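Local coordinates for protein ORF10 (Moritella marina, PDB 6RIW) that forms the ketosynthase–chain length factor didomain of a polyunsaturated fatty acid synthase subunit, a condensing module that probably extends acyl chains bound to acyl carrier protein, at residues S199-K204 and P658-S663; R313-A318 and T348-V353; N340-S345 and G434-G439. All coordinates share one frame; numbering follows the deposited sequence.

Interaction 1 (S199-K204 and P658-S663); sequences SCYSVK and PAITVS
Tyr201 OH and the backbone N-H of Ala659 hold one water between them: the water accepts from Ala659 N at 2.8 Å and lies 2.8 Å from Tyr201 OH. This bridge crosses the pseudo-dimer interface of two thiolase-like domains, since helix 198-211 belongs to the ketosynthase and strand 659-663 to the chain length factor. Strand 659-663 pairs antiparallel with strand 189-193 of the ketosynthase and parallel with strand 576-581 of its own domain, so the sheets run on from one domain into the other. Tyrosine suits the helix face here because its ring is long enough to reach the neighbouring domain and still carries a polar end for the water. The CD2–CE2 side of that ring meets aliphatic carbon, with Tyr201 CE2 3.9 Å from Pro658 CB. Pro658, without an N-H of its own to bury, suits the entry to the strand. Leu192, Ala194 and Ala445 also touch the tyrosine. Beta-branched Ile660 favours extended backbone and offers two arms: with CG1 lodged between the backbone N and the carbonyl carbon (chi1 61°), CG2 comes to lie beside N. It is this methyl that meets the tyrosine, Ile660 CG2 resting 3.5 Å from Tyr201 CD2 and 3.6 Å from CE2.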
loop_
_atom_site.group_PDB
_atom_site.type_symbol
_atom_site.label_atom_id
_atom_site.label_comp_id
_atom_site.label_asym_id
_atom_site.label_seq_id
_atom_site.Cartn_x
_atom_site.Cartn_y
_atom_site.Cartn_z
ATOM N N SER A 199 -10.509 3.578 2.334
ATOM C CA SER A 199 -11.108 3.913 3.632
ATOM C C SER A 199 -12.259 2.975 3.976
ATOM O O SER A 199 -12.394 2.529 5.125
ATOM C CB SER A 199 -11.596 5.364 3.646
ATOM O OG SER A 199 -10.524 6.293 3.502
ATOM N N CYS A 200 -13.111 2.677 3.005
ATOM C CA CYS A 200 -14.234 1.796 3.302
ATOM C C CYS A 200 -13.831 0.335 3.314
ATOM O O CYS A 200 -14.464 -0.459 4.017
ATOM C CB CYS A 200 -15.360 2.029 2.310
ATOM S SG CYS A 200 -15.940 3.764 2.425
ATOM N N TYR A 201 -12.806 -0.044 2.546
ATOM C CA TYR A 201 -12.214 -1.370 2.732
ATOM C C TYR A 201 -11.717 -1.555 4.161
ATOM O O TYR A 201 -11.942 -2.606 4.777
ATOM C CB TYR A 201 -11.074 -1.586 1.736
ATOM C CG TYR A 201 -11.569 -2.163 0.419
ATOM C CD1 TYR A 201 -12.408 -1.426 -0.408
ATOM C CD2 TYR A 201 -11.206 -3.449 0.013
ATOM C CE1 TYR A 201 -12.874 -1.941 -1.613
ATOM C CE2 TYR A 201 -11.679 -3.984 -1.180
ATOM C CZ TYR A 201 -12.514 -3.218 -1.987
ATOM O OH TYR A 201 -12.986 -3.716 -3.177
ATOM N N SER A 202 -11.007 -0.559 4.698
ATOM C CA SER A 202 -10.495 -0.672 6.062
ATOM C C SER A 202 -11.623 -0.809 7.080
ATOM O O SER A 202 -11.539 -1.625 8.013
ATOM C CB SER A 202 -9.623 0.549 6.403
ATOM O OG SER A 202 -8.523 0.595 5.510
ATOM N N VAL A 203 -12.677 -0.007 6.933
ATOM C CA VAL A 203 -13.789 -0.079 7.885
ATOM C C VAL A 203 -14.485 -1.437 7.799
ATOM O O VAL A 203 -14.737 -2.095 8.825
ATOM C CB VAL A 203 -14.764 1.093 7.652
ATOM C CG1 VAL A 203 -16.085 0.871 8.417
ATOM C CG2 VAL A 203 -14.080 2.402 8.083
ATOM N N LYS A 204 -14.777 -1.890 6.577
ATOM C CA LYS A 204 -15.455 -3.166 6.396
ATOM C C LYS A 204 -14.619 -4.321 6.949
ATOM O O LYS A 204 -15.132 -5.182 7.666
ATOM C CB LYS A 204 -15.782 -3.376 4.917
ATOM C CG LYS A 204 -16.436 -4.721 4.596
ATOM C CD LYS A 204 -17.743 -4.885 5.366
ATOM C CE LYS A 204 -18.373 -6.280 5.156
ATOM N NZ LYS A 204 -17.370 -7.363 4.934
ATOM N N PRO A 658 -12.763 -9.121 -3.342
ATOM C CA PRO A 658 -11.874 -7.973 -3.102
ATOM C C PRO A 658 -10.471 -8.235 -3.644
ATOM O O PRO A 658 -9.964 -9.351 -3.565
ATOM C CB PRO A 658 -11.879 -7.832 -1.573
ATOM C CG PRO A 658 -12.247 -9.195 -1.058
ATOM C CD PRO A 658 -13.214 -9.750 -2.091
ATOM N N ALA A 659 -9.856 -7.195 -4.222
ATOM C CA ALA A 659 -8.518 -7.267 -4.799
ATOM C C ALA A 659 -7.722 -6.101 -4.232
ATOM O O ALA A 659 -7.972 -4.943 -4.589
ATOM C CB ALA A 659 -8.559 -7.197 -6.327
ATOM N N ILE A 660 -6.768 -6.385 -3.350
ATOM C CA ILE A 660 -6.080 -5.320 -2.629
ATOM C C ILE A 660 -4.617 -5.670 -2.414
ATOM O O ILE A 660 -4.213 -6.829 -2.514
ATOM C CB ILE A 660 -6.721 -5.035 -1.254
ATOM C CG1 ILE A 660 -6.649 -6.290 -0.366
ATOM C CG2 ILE A 660 -8.137 -4.474 -1.401
ATOM C CD1 ILE A 660 -7.103 -6.044 1.082
ATOM N N THR A 661 -3.821 -4.654 -2.072
ATOM C CA THR A 661 -2.521 -4.950 -1.479
ATOM C C THR A 661 -2.640 -4.882 0.036
ATOM O O THR A 661 -3.519 -4.206 0.578
ATOM C CB THR A 661 -1.411 -4.002 -1.973
ATOM O OG1 THR A 661 -1.675 -2.668 -1.535
ATOM C CG2 THR A 661 -1.314 -4.044 -3.489
ATOM N N VAL A 662 -1.755 -5.621 0.709
ATOM C CA VAL A 662 -1.673 -5.693 2.159
ATOM C C VAL A 662 -0.206 -5.464 2.506
ATOM O O VAL A 662 0.671 -6.107 1.919
ATOM C CB VAL A 662 -2.134 -7.065 2.693
ATOM C CG1 VAL A 662 -1.866 -7.179 4.190
ATOM C CG2 VAL A 662 -3.636 -7.271 2.415
ATOM N N SER A 663 0.062 -4.540 3.421
ATOM C CA SER A 663 1.431 -4.186 3.773
ATOM C C SER A 663 1.602 -4.283 5.281
ATOM O O SER A 663 0.891 -3.615 6.040
ATOM C CB SER A 663 1.777 -2.780 3.267
ATOM O OG SER A 663 1.615 -2.705 1.854
HETATM O O HOH W 1 -11.312 -4.917 -5.111
#

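Interaction 2 (R313-A318 and T348-V353); sequences RAYADA and TFFSRV
The rings of Tyr315 and Phe349 lie nearly parallel, their planes 28° apart, but are slid so far past each other that they hardly overlap; the centroids stand 5.8 Å apart. The touching is done by one side of each, Tyr315 CD2 coming within 3.7 Å of Phe349 CE2. Phe350 completes the cluster in another orientation. Its face receives the edge of Phe349 in a T-shaped pair, with Phe349 CD2 3.7 Å above the Phe350 plane and over its centre. At the rim of Phe350, near the ring plane, stands the tyrosine hydroxyl, Tyr315 OH being 4.0 Å from Phe350 CZ. The differing first torsions of the two phenylalanines add to the turn of the helix between them in setting their rings differently: CG of Phe349 is anti to the backbone N (chi1 -178°), whereas that of Phe350 sits beside it. Phenylalanine suits both places, which are buried and apolar, while tyrosine suits the third because its hydroxyl has a mate in the hydrogen bond with His446 NE2. A phenylalanine in place of Tyr315 would lack the hydroxyl, and His446 NE2 would probably be left without this buried hydrogen-bond partner. The cluster joins the C-terminal end of helix 304-318 to helix 336-350 within the ketosynthase, and Tyr311 extends it by meeting the Phe349 ring. A salt bridge from Arg352 to Glu312 also ties segment 348-353 to helix 304-318, while Ala314 and Tyr315 pack helix 304-318 onto strands 283-292 and 443-450.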
loop_
_atom_site.group_PDB
_atom_site.type_symbol
_atom_site.label_atom_id
_atom_site.label_comp_id
_atom_site.label_asym_id
_atom_site.label_seq_id
_atom_site.Cartn_x
_atom_site.Cartn_y
_atom_site.Cartn_z
ATOM N N ARG A 313 -24.737 -6.976 -2.855
ATOM C CA ARG A 313 -24.074 -7.664 -1.751
ATOM C C ARG A 313 -24.200 -6.890 -0.450
ATOM O O ARG A 313 -24.298 -7.501 0.615
ATOM C CB ARG A 313 -22.589 -7.901 -2.087
ATOM C CG ARG A 313 -22.340 -8.921 -3.176
ATOM C CD ARG A 313 -20.833 -9.092 -3.408
ATOM N NE ARG A 313 -20.510 -10.187 -4.314
ATOM C CZ ARG A 313 -19.311 -10.342 -4.874
ATOM N NH1 ARG A 313 -18.342 -9.465 -4.605
ATOM N NH2 ARG A 313 -19.077 -11.356 -5.694
ATOM N N ALA A 314 -24.219 -5.552 -0.510
ATOM C CA ALA A 314 -24.233 -4.752 0.711
ATOM C C ALA A 314 -25.586 -4.802 1.407
ATOM O O ALA A 314 -25.655 -4.940 2.636
ATOM C CB ALA A 314 -23.864 -3.296 0.401
ATOM N N TYR A 315 -26.674 -4.644 0.650
ATOM C CA TYR A 315 -27.986 -4.642 1.297
ATOM C C TYR A 315 -28.388 -6.041 1.735
ATOM O O TYR A 315 -29.062 -6.196 2.758
ATOM C CB TYR A 315 -29.023 -3.975 0.377
ATOM C CG TYR A 315 -28.735 -2.498 0.376
ATOM C CD1 TYR A 315 -29.140 -1.698 1.448
ATOM C CD2 TYR A 315 -27.949 -1.922 -0.619
ATOM C CE1 TYR A 315 -28.816 -0.358 1.501
ATOM C CE2 TYR A 315 -27.623 -0.573 -0.581
ATOM C CZ TYR A 315 -28.052 0.200 0.483
ATOM O OH TYR A 315 -27.712 1.536 0.530
ATOM N N ALA A 316 -27.943 -7.067 1.014
ATOM C CA ALA A 316 -28.070 -8.426 1.534
ATOM C C ALA A 316 -27.299 -8.595 2.840
ATOM O O ALA A 316 -27.812 -9.179 3.804
ATOM C CB ALA A 316 -27.582 -9.426 0.495
ATOM N N ASP A 317 -26.063 -8.089 2.896
ATOM C CA ASP A 317 -25.278 -8.242 4.121
ATOM C C ASP A 317 -25.916 -7.486 5.275
ATOM O O ASP A 317 -25.910 -7.967 6.414
ATOM C CB ASP A 317 -23.842 -7.754 3.919
ATOM C CG ASP A 317 -23.007 -7.864 5.194
ATOM O OD1 ASP A 317 -22.538 -8.986 5.512
ATOM O OD2 ASP A 317 -22.820 -6.837 5.889
ATOM N N ALA A 318 -26.446 -6.286 5.000
ATOM C CA ALA A 318 -27.072 -5.478 6.037
ATOM C C ALA A 318 -28.445 -6.011 6.421
ATOM O O ALA A 318 -28.966 -5.640 7.479
ATOM C CB ALA A 318 -27.203 -4.018 5.566
ATOM N N THR A 348 -29.971 1.766 -11.996
ATOM C CA THR A 348 -30.262 0.353 -12.208
ATOM C C THR A 348 -30.736 -0.320 -10.926
ATOM O O THR A 348 -31.729 -1.056 -10.934
ATOM C CB THR A 348 -29.023 -0.346 -12.750
ATOM O OG1 THR A 348 -28.700 0.202 -14.033
ATOM C CG2 THR A 348 -29.250 -1.847 -12.854
ATOM N N PHE A 349 -30.055 -0.058 -9.809
ATOM C CA PHE A 349 -30.321 -0.794 -8.575
ATOM C C PHE A 349 -31.551 -0.266 -7.850
ATOM O O PHE A 349 -32.458 -1.036 -7.514
ATOM C CB PHE A 349 -29.093 -0.726 -7.658
ATOM C CG PHE A 349 -29.245 -1.493 -6.376
ATOM C CD1 PHE A 349 -29.257 -2.887 -6.377
ATOM C CD2 PHE A 349 -29.370 -0.827 -5.172
ATOM C CE1 PHE A 349 -29.398 -3.591 -5.191
ATOM C CE2 PHE A 349 -29.504 -1.524 -3.992
ATOM C CZ PHE A 349 -29.512 -2.912 -4.003
ATOM N N PHE A 350 -31.606 1.042 -7.583
ATOM C CA PHE A 350 -32.687 1.555 -6.745
ATOM C C PHE A 350 -34.019 1.663 -7.482
ATOM O O PHE A 350 -35.072 1.707 -6.830
ATOM C CB PHE A 350 -32.298 2.901 -6.145
ATOM C CG PHE A 350 -31.291 2.776 -5.039
ATOM C CD1 PHE A 350 -31.688 2.369 -3.777
ATOM C CD2 PHE A 350 -29.945 3.019 -5.279
ATOM C CE1 PHE A 350 -30.770 2.243 -2.757
ATOM C CE2 PHE A 350 -29.014 2.874 -4.264
ATOM C CZ PHE A 350 -29.426 2.488 -3.005
ATOM N N SER A 351 -34.012 1.686 -8.813
ATOM C CA SER A 351 -35.291 1.660 -9.517
ATOM C C SER A 351 -36.029 0.339 -9.315
ATOM O O SER A 351 -37.258 0.308 -9.453
ATOM C CB SER A 351 -35.081 1.962 -11.003
ATOM O OG SER A 351 -34.446 0.899 -11.675
ATOM N N ARG A 352 -35.318 -0.734 -8.937
ATOM C CA ARG A 352 -35.966 -2.017 -8.661
ATOM C C ARG A 352 -36.936 -1.930 -7.491
ATOM O O ARG A 352 -37.855 -2.753 -7.385
ATOM C CB ARG A 352 -34.917 -3.096 -8.359
ATOM C CG ARG A 352 -33.972 -3.388 -9.493
ATOM C CD ARG A 352 -32.778 -4.236 -9.031
ATOM N NE ARG A 352 -31.859 -4.465 -10.143
ATOM C CZ ARG A 352 -30.698 -5.105 -10.048
ATOM N NH1 ARG A 352 -30.298 -5.596 -8.877
ATOM N NH2 ARG A 352 -29.949 -5.265 -11.127
ATOM N N VAL A 353 -36.724 -0.982 -6.581
ATOM C CA VAL A 353 -37.590 -0.782 -5.432
ATOM C C VAL A 353 -38.271 0.575 -5.474
ATOM O O VAL A 353 -38.915 0.970 -4.504
ATOM C CB VAL A 353 -36.820 -0.967 -4.111
ATOM C CG1 VAL A 353 -36.388 -2.425 -3.949
ATOM C CG2 VAL A 353 -35.611 -0.020 -4.054
#

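Interaction 3 (N340-S345 and G434-G439); sequences NVELRS and GVSVFG
In the C-terminal half of the ketosynthase's thiolase-like fold, helix 336-350 lies against strand 432-439, and the contact between them turns on one buried carboxylate, that of Glu342, set beside Phe438 and Ser436. The glutamate reaches inward as an extended chain, its CG anti to the backbone N (chi1 176°), which carries the carboxylate from the helix to the strand. On the way it passes Phe438 at about a right angle. Glu342 CG lies at the edge of that ring, in its plane, 3.8 Å from Phe438 CE2. Further out, OE2 of Glu342 approaches the same CE2 to 3.6 Å, with the carboxylate and ring planes 70° apart. Phenylalanine suits this place because it offers an apolar ring edge to the aliphatic stem of the glutamate, while Gln307 and Tyr311 of helix 304-318 also touch it.

The polar end of the glutamate is satisfied chiefly by the loop after strand 327-329, which contains His331 and Ala332. OE1 accepts from the backbone N of Ala332 and OE2 from that of His331, so two N-H groups fix the carboxylate's rotation. His331 opens a His-Ala-Thr-Gly-Thr sequence resembling the ketosynthase signature that carries an active-site histidine; Glu342 is therefore probably a second-shell residue that positions this loop. Serine suits its place, since the small side chain of Ser436 puts a hydroxyl within water-bridging distance of the acid and also bonds His446 ND1. A water completes the crossing: it donates to Glu342 OE2 at 2.6 Å and is 2.7 Å from Ser436 OG.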
loop_
_atom_site.group_PDB
_atom_site.type_symbol
_atom_site.label_atom_id
_atom_site.label_comp_id
_atom_site.label_asym_id
_atom_site.label_seq_id
_atom_site.Cartn_x
_atom_site.Cartn_y
_atom_site.Cartn_z
ATOM N N ASN A 340 -21.189 9.733 -14.488
ATOM C CA ASN A 340 -22.307 9.153 -15.234
ATOM C C ASN A 340 -22.446 7.655 -14.975
ATOM O O ASN A 340 -23.570 7.136 -14.903
ATOM C CB ASN A 340 -22.140 9.415 -16.733
ATOM C CG ASN A 340 -22.374 10.875 -17.099
ATOM O OD1 ASN A 340 -23.510 11.323 -17.171
ATOM N ND2 ASN A 340 -21.294 11.624 -17.315
ATOM N N VAL A 341 -21.324 6.936 -14.850
ATOM C CA VAL A 341 -21.407 5.505 -14.563
ATOM C C VAL A 341 -22.032 5.265 -13.196
ATOM O O VAL A 341 -22.885 4.382 -13.041
ATOM C CB VAL A 341 -20.025 4.833 -14.684
ATOM C CG1 VAL A 341 -20.089 3.401 -14.143
ATOM C CG2 VAL A 341 -19.569 4.798 -16.135
ATOM N N GLU A 342 -21.625 6.036 -12.178
ATOM C CA GLU A 342 -22.202 5.851 -10.850
ATOM C C GLU A 342 -23.694 6.176 -10.846
ATOM O O GLU A 342 -24.483 5.505 -10.165
ATOM C CB GLU A 342 -21.466 6.705 -9.807
ATOM C CG GLU A 342 -22.098 6.615 -8.397
ATOM C CD GLU A 342 -21.259 7.275 -7.287
ATOM O OE1 GLU A 342 -20.437 8.169 -7.599
ATOM O OE2 GLU A 342 -21.424 6.888 -6.103
ATOM N N LEU A 343 -24.105 7.207 -11.598
ATOM C CA LEU A 343 -25.532 7.521 -11.672
ATOM C C LEU A 343 -26.300 6.406 -12.376
ATOM O O LEU A 343 -27.433 6.092 -11.996
ATOM C CB LEU A 343 -25.749 8.859 -12.382
ATOM C CG LEU A 343 -25.432 10.099 -11.543
ATOM C CD1 LEU A 343 -25.306 11.360 -12.412
ATOM C CD2 LEU A 343 -26.486 10.274 -10.458
ATOM N N ARG A 344 -25.691 5.785 -13.384
ATOM C CA ARG A 344 -26.337 4.655 -14.045
ATOM C C ARG A 344 -26.478 3.475 -13.097
ATOM O O ARG A 344 -27.547 2.849 -13.027
ATOM C CB ARG A 344 -25.548 4.258 -15.292
ATOM C CG ARG A 344 -26.008 2.949 -15.937
ATOM C CD ARG A 344 -25.310 2.696 -17.254
ATOM N NE ARG A 344 -25.767 1.462 -17.906
ATOM C CZ ARG A 344 -25.079 0.802 -18.840
ATOM N NH1 ARG A 344 -23.895 1.246 -19.244
ATOM N NH2 ARG A 344 -25.566 -0.313 -19.371
ATOM N N SER A 345 -25.402 3.156 -12.362
ATOM C CA SER A 345 -25.432 2.060 -11.400
ATOM C C SER A 345 -26.532 2.258 -10.375
ATOM O O SER A 345 -27.277 1.327 -10.059
ATOM C CB SER A 345 -24.078 1.956 -10.691
ATOM O OG SER A 345 -23.080 1.596 -11.617
ATOM N N GLY A 434 -26.353 5.268 2.667
ATOM C CA GLY A 434 -25.315 4.483 2.028
ATOM C C GLY A 434 -24.074 5.332 1.827
ATOM O O GLY A 434 -24.157 6.557 1.715
ATOM N N VAL A 435 -22.908 4.689 1.797
ATOM C CA VAL A 435 -21.674 5.349 1.382
ATOM C C VAL A 435 -21.004 4.465 0.341
ATOM O O VAL A 435 -20.794 3.269 0.587
ATOM C CB VAL A 435 -20.708 5.604 2.560
ATOM C CG1 VAL A 435 -19.439 6.309 2.050
ATOM C CG2 VAL A 435 -21.359 6.421 3.640
ATOM N N SER A 436 -20.673 5.045 -0.813
ATOM C CA SER A 436 -20.054 4.325 -1.918
ATOM C C SER A 436 -18.663 4.879 -2.197
ATOM O O SER A 436 -18.450 6.098 -2.174
ATOM C CB SER A 436 -20.913 4.402 -3.204
ATOM O OG SER A 436 -22.271 4.080 -2.941
ATOM N N VAL A 437 -17.711 3.982 -2.462
ATOM C CA VAL A 437 -16.402 4.381 -2.975
ATOM C C VAL A 437 -16.002 3.392 -4.063
ATOM O O VAL A 437 -16.106 2.173 -3.874
ATOM C CB VAL A 437 -15.312 4.481 -1.879
ATOM C CG1 VAL A 437 -15.536 5.704 -1.011
ATOM C CG2 VAL A 437 -15.292 3.225 -0.993
ATOM N N PHE A 438 -15.575 3.921 -5.214
ATOM C CA PHE A 438 -15.233 3.115 -6.390
ATOM C C PHE A 438 -13.823 3.489 -6.862
ATOM O O PHE A 438 -13.646 4.452 -7.616
ATOM C CB PHE A 438 -16.266 3.318 -7.495
ATOM C CG PHE A 438 -17.697 3.059 -7.066
ATOM C CD1 PHE A 438 -18.036 1.922 -6.341
ATOM C CD2 PHE A 438 -18.708 3.949 -7.409
ATOM C CE1 PHE A 438 -19.353 1.670 -5.966
ATOM C CE2 PHE A 438 -20.020 3.713 -7.043
ATOM C CZ PHE A 438 -20.351 2.577 -6.315
ATOM N N GLY A 439 -12.823 2.713 -6.441
ATOM C CA GLY A 439 -11.442 3.048 -6.700
ATOM C C GLY A 439 -10.909 2.561 -8.044
ATOM O O GLY A 439 -11.481 1.669 -8.676
HETATM O O HOH W 2 -23.203 5.233 -5.209
#

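Overall arrangement
Interactions 2 and 3 share helix 336-350, and their centres are 13 Å apart. His446 joins them, its NE2 bonded to Tyr315 OH and its ND1 to Ser436 OG; Tyr315 OH also lies 4.1 Å from Gly434 CA. Interaction 1, centred 17 Å from interaction 3, meets it through packing of Cys200 CB on Val437 CG2 at 3.5 Å, but does not touch interaction 2, centred 22 Å away. Together they run from the magnesium side of the ketosynthase, where the Tyr315 side chain is about 11 Å from the ion, to the chain length factor. Interaction 3 borders the His331 loop, and the helix of interaction 1 carries the sequence resembling the ketosynthase cysteine motif at its start, so both probably lie near the condensing site.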